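Doc8: Type I dockerin repeat domain from family 9 glycoside hydrolase WP_009982745[Ruminococcus flavefaciens] (Ruminococcus flavefaciens FD-1, PDB 5M2S) probably docks a family 9 glycoside hydrolase onto a cohesin module of the cellulosome, through a small calcium-binding helical fold. Local coordinates at residues 24-36 / 65-78. Sequence-based numbering, arbitrary orientation. Where two conformers were deposited one is given.
Sequences NVTLWGDANCDGI and ITAQGELNGDVNEN. With CA (calcium ion), chain G; CA (calcium ion), chain F.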
ATOM      1  N   ASN B  24       6.573 -24.165  16.605  1.00 25.51           N
ATOM      2  CA  ASN B  24       7.493 -23.016  16.909  1.00 26.30           C
ATOM      3  C   ASN B  24       7.497 -21.937  15.825  1.00 22.40           C
ATOM      4  O   ASN B  24       7.932 -22.187  14.693  1.00 26.80           O
ATOM      5  CB  ASN B  24       8.942 -23.471  17.066  1.00 33.53           C
ATOM      6  CG  ASN B  24       9.880 -22.318  17.450  1.00 39.22           C
ATOM      7  OD1 ASN B  24      10.629 -21.783  16.612  1.00 46.50           O
ATOM      8  ND2 ASN B  24       9.832 -21.920  18.717  1.00 42.32           N
ATOM      9  N   VAL B  25       7.096 -20.737  16.217  1.00 15.93           N
ATOM     10  CA  VAL B  25       7.083 -19.565  15.329  1.00 13.26           C
ATOM     11  C   VAL B  25       8.407 -18.811  15.432  1.00 11.80           C
ATOM     12  O   VAL B  25       8.881 -18.548  16.544  1.00 11.25           O
ATOM     13  CB  VAL B  25       5.933 -18.650  15.752  1.00 13.26           C
ATOM     14  CG1 VAL B  25       6.046 -17.264  15.150  1.00 12.94           C
ATOM     15  CG2 VAL B  25       4.598 -19.334  15.427  1.00 13.89           C
ATOM     16  N   THR B  26       8.986 -18.431  14.299  1.00 10.58           N
ATOM     17  CA  THR B  26      10.224 -17.663  14.303  1.00 10.68           C
ATOM     18  C   THR B  26       9.943 -16.177  14.456  1.00 10.04           C
ATOM     19  O   THR B  26      10.652 -15.462  15.144  1.00  9.65           O
ATOM     20  CB  THR B  26      11.060 -17.907  13.023  1.00 11.40           C
ATOM     21  OG1 THR B  26      10.311 -17.527  11.861  1.00 11.03           O
ATOM     22  CG2 THR B  26      11.394 -19.374  12.892  1.00 11.76           C
ATOM     23  N   LEU B  27       8.889 -15.705  13.808  1.00  8.77           N
ATOM     24  CA  LEU B  27       8.542 -14.274  13.833  1.00  8.23           C
ATOM     25  C   LEU B  27       7.067 -14.174  13.421  1.00  7.36           C
ATOM     26  O   LEU B  27       6.702 -14.645  12.341  1.00  6.46           O
ATOM     27  CB  LEU B  27       9.425 -13.497  12.851  1.00  8.68           C
ATOM     28  CG  LEU B  27       9.306 -11.972  12.872  1.00  9.22           C
ATOM     29  CD1 LEU B  27       9.728 -11.409  14.227  1.00  9.62           C
ATOM     30  CD2 LEU B  27      10.145 -11.323  11.774  1.00  9.53           C
ATOM     31  N   TRP B  28       6.227 -13.634  14.304  1.00  7.33           N
ATOM     32  CA  TRP B  28       4.781 -13.556  14.036  1.00  7.17           C
ATOM     33  C   TRP B  28       4.535 -12.649  12.837  1.00  6.97           C
ATOM     34  O   TRP B  28       4.974 -11.495  12.834  1.00  7.14           O
ATOM     35  CB  TRP B  28       4.004 -13.027  15.243  1.00  7.68           C
ATOM     36  CG  TRP B  28       3.858 -14.000  16.362  1.00  8.57           C
ATOM     37  CD1 TRP B  28       4.414 -13.921  17.609  1.00  9.45           C
ATOM     38  CD2 TRP B  28       3.095 -15.214  16.336  1.00  9.75           C
ATOM     39  NE1 TRP B  28       4.040 -15.021  18.372  1.00 10.12           N
ATOM     40  CE2 TRP B  28       3.226 -15.828  17.606  1.00 10.58           C
ATOM     41  CE3 TRP B  28       2.307 -15.829  15.365  1.00 10.75           C
ATOM     42  CZ2 TRP B  28       2.591 -17.031  17.921  1.00 11.48           C
ATOM     43  CZ3 TRP B  28       1.680 -17.045  15.667  1.00 11.66           C
ATOM     44  CH2 TRP B  28       1.828 -17.631  16.946  1.00 11.99           C
ATOM     45  N   GLY B  29       3.829 -13.177  11.841  1.00  6.30           N
ATOM     46  CA  GLY B  29       3.507 -12.438  10.606  1.00  6.02           C
ATOM     47  C   GLY B  29       4.448 -12.743   9.464  1.00  5.80           C
ATOM     48  O   GLY B  29       4.154 -12.408   8.326  1.00  5.75           O
ATOM     49  N   ASP B  30       5.566 -13.420   9.746  1.00  5.75           N
ATOM     50  CA  ASP B  30       6.596 -13.612   8.722  1.00  5.41           C
ATOM     51  C   ASP B  30       6.326 -14.854   7.876  1.00  5.34           C
ATOM     52  O   ASP B  30       7.084 -15.841   7.889  1.00  5.31           O
ATOM     53  CB  ASP B  30       8.000 -13.656   9.342  1.00  5.84           C
ATOM     54  CG  ASP B  30       9.100 -13.626   8.315  1.00  6.09           C
ATOM     55  OD1 ASP B  30       8.840 -13.244   7.125  1.00  5.80           O
ATOM     56  OD2 ASP B  30      10.250 -14.020   8.718  1.00  6.70           O
ATOM     57  N   ALA B  31       5.254 -14.746   7.090  1.00  5.14           N
ATOM     58  CA  ALA B  31       4.751 -15.822   6.244  1.00  5.32           C
ATOM     59  C   ALA B  31       5.712 -16.211   5.142  1.00  5.78           C
ATOM     60  O   ALA B  31       5.688 -17.370   4.687  1.00  6.28           O
ATOM     61  CB  ALA B  31       3.386 -15.444   5.700  1.00  5.24           C
ATOM     62  N   ASN B  32       6.554 -15.274   4.695  1.00  5.89           N
ATOM     63  CA  ASN B  32       7.563 -15.609   3.673  1.00  6.53           C
ATOM     64  C   ASN B  32       8.983 -15.901   4.227  1.00  6.98           C
ATOM     65  O   ASN B  32       9.930 -16.093   3.454  1.00  7.35           O
ATOM     66  CB  ASN B  32       7.581 -14.564   2.560  1.00  6.36           C
ATOM     67  CG  ASN B  32       8.105 -13.224   3.000  1.00  6.52           C
ATOM     68  OD1 ASN B  32       8.704 -13.101   4.068  1.00  6.72           O
ATOM     69  ND2 ASN B  32       7.838 -12.199   2.199  1.00  6.68           N
ATOM     70  N   CYS B  33       9.098 -15.947   5.548  1.00  7.68           N
ATOM     71  CA  CYS B  33      10.341 -16.320   6.238  1.00  8.60           C
ATOM     72  C   CYS B  33      11.582 -15.546   5.794  1.00  9.38           C
ATOM     73  O   CYS B  33      12.688 -16.128   5.681  1.00 10.39           O
ATOM     74  CB  CYS B  33      10.587 -17.813   6.095  1.00  9.13           C
ATOM     75  SG  CYS B  33       9.274 -18.829   6.797  1.00 10.37           S
ATOM     76  N   ASP B  34      11.432 -14.240   5.630  1.00  8.57           N
ATOM     77  CA  ASP B  34      12.559 -13.386   5.289  1.00  9.32           C
ATOM     78  C   ASP B  34      13.088 -12.573   6.470  1.00  9.47           C
ATOM     79  O   ASP B  34      14.034 -11.789   6.314  1.00 10.65           O
ATOM     80  CB  ASP B  34      12.225 -12.505   4.084  1.00  8.89           C
ATOM     81  CG  ASP B  34      11.300 -11.358   4.415  1.00  8.80           C
ATOM     82  OD1 ASP B  34      10.702 -11.378   5.509  1.00  7.78           O
ATOM     83  OD2 ASP B  34      11.188 -10.452   3.552  1.00  8.78           O
ATOM     84  N   GLY B  35      12.494 -12.754   7.654  1.00  9.18           N
ATOM     85  CA  GLY B  35      12.944 -12.081   8.883  1.00  9.47           C
ATOM     86  C   GLY B  35      12.420 -10.683   9.121  1.00  9.60           C
ATOM     87  O   GLY B  35      12.828 -10.014  10.094  1.00 10.26           O
ATOM     88  N   ILE B  36      11.519 -10.246   8.248  1.00  9.13           N
ATOM     89  CA  ILE B  36      10.799  -8.994   8.513  0.70  9.59           C
ATOM     90  C   ILE B  36       9.326  -9.218   8.210  1.00  8.23           C
ATOM     91  O   ILE B  36       8.938 -10.157   7.503  1.00  8.44           O
ATOM     92  CB  ILE B  36      11.332  -7.757   7.749  0.70 11.22           C
ATOM     93  CG1 ILE B  36      11.007  -7.831   6.269  0.70 11.54           C
ATOM     94  CG2 ILE B  36      12.842  -7.559   7.936  0.70 12.36           C
ATOM     95  CD1 ILE B  36      11.233  -6.509   5.585  0.70 13.03           C
ATOM     96  N   ILE B  65       4.654 -20.759  -0.355  1.00  7.74           N
ATOM     97  CA  ILE B  65       4.713 -20.633   1.103  1.00  7.47           C
ATOM     98  C   ILE B  65       5.233 -21.938   1.695  1.00  7.44           C
ATOM     99  O   ILE B  65       4.993 -23.019   1.148  1.00  7.21           O
ATOM    100  CB  ILE B  65       3.330 -20.239   1.682  1.00  7.20           C
ATOM    101  CG1 ILE B  65       3.449 -19.610   3.082  1.00  7.36           C
ATOM    102  CG2 ILE B  65       2.387 -21.424   1.726  1.00  7.52           C
ATOM    103  CD1 ILE B  65       2.154 -18.963   3.513  1.00  7.45           C
ATOM    104  N   THR B  66       5.991 -21.825   2.776  1.00  7.27           N
ATOM    105  CA  THR B  66       6.552 -22.990   3.414  1.00  7.69           C
ATOM    106  C   THR B  66       5.773 -23.346   4.673  1.00  7.27           C
ATOM    107  O   THR B  66       4.969 -22.554   5.177  1.00  7.01           O
ATOM    108  CB  THR B  66       8.011 -22.757   3.791  1.00  8.05           C
ATOM    109  OG1 THR B  66       8.098 -21.741   4.808  1.00  7.79           O
ATOM    110  CG2 THR B  66       8.810 -22.319   2.593  1.00  9.10           C
ATOM    111  N   ALA B  67       6.008 -24.545   5.183  1.00  7.25           N
ATOM    112  CA  ALA B  67       5.382 -24.936   6.465  1.00  7.64           C
ATOM    113  C   ALA B  67       5.659 -23.943   7.588  1.00  8.05           C
ATOM    114  O   ALA B  67       4.750 -23.581   8.361  1.00  8.05           O
ATOM    115  CB  ALA B  67       5.836 -26.316   6.870  1.00  7.78           C
ATOM    116  N   GLN B  68       6.908 -23.502   7.698  1.00  8.16           N
ATOM    117  CA  GLN B  68       7.277 -22.544   8.728  1.00  9.07           C
ATOM    118  C   GLN B  68       6.531 -21.239   8.481  1.00  7.91           C
ATOM    119  O   GLN B  68       6.039 -20.594   9.432  1.00  7.35           O
ATOM    120  CB  GLN B  68       8.786 -22.291   8.754  1.00 10.71           C
ATOM    121  CG  GLN B  68       9.205 -21.339   9.866  1.00 12.48           C
ATOM    122  CD  GLN B  68       8.923 -21.922  11.243  1.00 13.95           C
ATOM    123  OE1 GLN B  68       9.464 -22.967  11.597  1.00 17.66           O
ATOM    124  NE2 GLN B  68       8.064 -21.276  12.014  1.00 14.20           N
ATOM    125  N   GLY B  69       6.406 -20.871   7.208  1.00  7.26           N
ATOM    126  CA  GLY B  69       5.662 -19.679   6.842  1.00  7.10           C
ATOM    127  C   GLY B  69       4.184 -19.753   7.248  1.00  6.74           C
ATOM    128  O   GLY B  69       3.590 -18.744   7.681  1.00  6.55           O
ATOM    129  N   GLU B  70       3.571 -20.925   7.107  1.00  6.74           N
ATOM    130  CA  GLU B  70       2.183 -21.100   7.527  1.00  7.08           C
ATOM    131  C   GLU B  70       2.024 -21.007   9.026  1.00  7.19           C
ATOM    132  O   GLU B  70       0.967 -20.579   9.507  1.00  7.30           O
ATOM    133  CB  GLU B  70       1.598 -22.417   7.023  1.00  7.51           C
ATOM    134  CG  GLU B  70       1.471 -22.441   5.518  1.00  7.90           C
ATOM    135  CD  GLU B  70       0.591 -23.551   5.010  1.00  8.48           C
ATOM    136  OE1 GLU B  70       0.556 -24.620   5.664  1.00  8.78           O
ATOM    137  OE2 GLU B  70      -0.086 -23.316   3.979  1.00  9.77           O
ATOM    138  N   LEU B  71       3.020 -21.457   9.776  1.00  7.20           N
ATOM    139  CA  LEU B  71       2.991 -21.283  11.245  1.00  7.43           C
ATOM    140  C   LEU B  71       3.137 -19.807  11.593  1.00  6.58           C
ATOM    141  O   LEU B  71       2.355 -19.286  12.380  1.00  6.20           O
ATOM    142  CB  LEU B  71       4.084 -22.077  11.953  1.00  8.56           C
ATOM    143  CG  LEU B  71       3.913 -23.595  11.839  1.00  9.58           C
ATOM    144  CD1 LEU B  71       5.108 -24.325  12.441  1.00 10.75           C
ATOM    145  CD2 LEU B  71       2.650 -24.052  12.532  1.00 10.60           C
ATOM    146  N   ASN B  72       4.131 -19.148  11.005  1.00  6.19           N
ATOM    147  CA  ASN B  72       4.351 -17.725  11.278  1.00  5.93           C
ATOM    148  C   ASN B  72       3.175 -16.839  10.891  1.00  5.43           C
ATOM    149  O   ASN B  72       2.884 -15.832  11.540  1.00  5.52           O
ATOM    150  CB  ASN B  72       5.565 -17.204  10.507  1.00  6.16           C
ATOM    151  CG  ASN B  72       6.876 -17.788  10.994  1.00  6.62           C
ATOM    152  OD1 ASN B  72       6.965 -18.408  12.064  1.00  7.43           O
ATOM    153  ND2 ASN B  72       7.919 -17.567  10.207  1.00  6.74           N
ATOM    154  N   GLY B  73       2.524 -17.210   9.807  1.00  4.96           N
ATOM    155  CA  GLY B  73       1.463 -16.421   9.253  1.00  4.75           C
ATOM    156  C   GLY B  73       0.118 -16.543   9.921  1.00  4.63           C
ATOM    157  O   GLY B  73      -0.784 -15.758   9.617  1.00  4.69           O
ATOM    158  N   ASP B  74      -0.015 -17.490  10.841  1.00  4.74           N
ATOM    159  CA  ASP B  74      -1.317 -17.776  11.487  1.00  4.80           C
ATOM    160  C   ASP B  74      -1.483 -16.839  12.679  1.00  5.05           C
ATOM    161  O   ASP B  74      -1.405 -17.248  13.852  1.00  5.36           O
ATOM    162  CB  ASP B  74      -1.419 -19.248  11.889  1.00  4.90           C
ATOM    163  CG  ASP B  74      -2.794 -19.624  12.417  1.00  4.85           C
ATOM    164  OD1 ASP B  74      -3.724 -18.778  12.326  1.00  4.73           O
ATOM    165  OD2 ASP B  74      -2.941 -20.771  12.913  1.00  4.82           O
ATOM    166  N   VAL B  75      -1.680 -15.567  12.337  1.00  4.94           N
ATOM    167  CA  VAL B  75      -1.695 -14.474  13.314  1.00  5.29           C
ATOM    168  C   VAL B  75      -3.140 -14.133  13.755  1.00  5.45           C
ATOM    169  O   VAL B  75      -3.341 -13.542  14.818  1.00  6.42           O
ATOM    170  CB  VAL B  75      -0.979 -13.203  12.756  1.00  5.11           C
ATOM    171  CG1 VAL B  75       0.513 -13.472  12.637  1.00  5.18           C
ATOM    172  CG2 VAL B  75      -1.551 -12.729  11.427  1.00  5.11           C
ATOM    173  N   ASN B  76      -4.109 -14.452  12.906  1.00  5.39           N
ATOM    174  CA  ASN B  76      -5.514 -14.262  13.201  1.00  5.54           C
ATOM    175  C   ASN B  76      -6.083 -15.595  13.643  1.00  5.61           C
ATOM    176  O   ASN B  76      -5.933 -16.591  12.939  1.00  5.61           O
ATOM    177  CB  ASN B  76      -6.271 -13.769  11.961  1.00  5.47           C
ATOM    178  CG  ASN B  76      -7.780 -13.819  12.143  1.00  5.73           C
ATOM    179  OD1 ASN B  76      -8.450 -14.820  11.798  1.00  5.67           O
ATOM    180  ND2 ASN B  76      -8.337 -12.750  12.728  1.00  6.06           N
ATOM    181  N   GLU B  77      -6.727 -15.607  14.794  1.00  5.96           N
ATOM    182  CA  GLU B  77      -7.332 -16.826  15.346  1.00  6.12           C
ATOM    183  C   GLU B  77      -6.309 -17.976  15.349  1.00  5.97           C
ATOM    184  O   GLU B  77      -6.604 -19.094  14.939  1.00  5.64           O
ATOM    185  CB  GLU B  77      -8.605 -17.200  14.555  1.00  6.43           C
ATOM    186  CG  GLU B  77      -9.758 -16.230  14.680  1.00  6.88           C
ATOM    187  CD  GLU B  77     -10.414 -16.249  16.054  1.00  7.41           C
ATOM    188  OE1 GLU B  77      -9.938 -16.988  16.934  1.00  7.64           O
ATOM    189  OE2 GLU B  77     -11.445 -15.557  16.226  1.00  7.99           O
ATOM    190  N   ASN B  78      -5.088 -17.672  15.817  1.00  6.08           N
ATOM    191  CA  ASN B  78      -4.018 -18.658  15.843  1.00  6.21           C
ATOM    192  C   ASN B  78      -4.531 -20.059  16.258  1.00  6.08           C
ATOM    193  O   ASN B  78      -5.172 -20.211  17.318  1.00  6.33           O
ATOM    194  CB  ASN B  78      -2.864 -18.215  16.745  1.00  6.46           C
ATOM    195  CG  ASN B  78      -1.737 -19.226  16.782  1.00  6.83           C
ATOM    196  OD1 ASN B  78      -1.527 -19.898  17.813  1.00  8.39           O
ATOM    197  ND2 ASN B  78      -1.030 -19.366  15.677  1.00  6.79           N
TER
HETATM  198 CA    CA G 202       8.376 -11.485   5.767  1.00  5.93          CA
HETATM  199 CA    CA F 201      -5.424 -17.943  11.058  1.00  4.62          CA
HETATM  200  O   HOH W   1       7.196 -19.293   3.532  1.00  7.18           O
HETATM  201  O   HOH W   2       8.524  -9.947   3.948  1.00  6.60           O
HETATM  202  O   HOH W   3      -7.493 -16.896  10.366  1.00  3.56           O
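Asn78 ND2 lies at the edge of the Trp28 indole, near its plane and 3.6 Å from Trp28 CZ3, with ring and amide planes 87° apart. That ND2 donates a hydrogen bond to Asp74 O, which helps hold the amide's rotation. Val25 CG1 covers one indole face, 3.8 Å above the ring plane, over its centre. In this dockerin of paired, EF-hand-like repeats, the contact packs the first calcium loop and the residues before it against helix 67-72, which leads into the second loop. Asp30, Asn32, Asp34 and Ile36 ligate one calcium ion, with Asp41 and a water completing that site; Asp74 OD1, Asn76 O and a water bind the other, completed by Asn80, Gly81 and Asp86.

On the helix, the buried amide of Asn72 is gripped at both ends. Its OD1 accepts from Thr26 N (3.0 Å) and Gln68 NE2, which arrive from opposite faces of the amide plane; Gln68 NE2 also donates to Asn24 O at 2.8 Å, in the carbonyl plane. With CG anti to the carbonyl carbon (chi1 -68°), the amide is directed toward residues 26-30, where ND2 donates to Thr26 OG1 (2.9 Å) and, in the amide plane, to Asp30 O (3.0 Å). The backbones close up in a CA-H...O contact of Gly69 CA to Ala31 O at 3.2 Å. Gly29 N donates to Asn72 O at 2.8 Å, from 41° above the carbonyl plane.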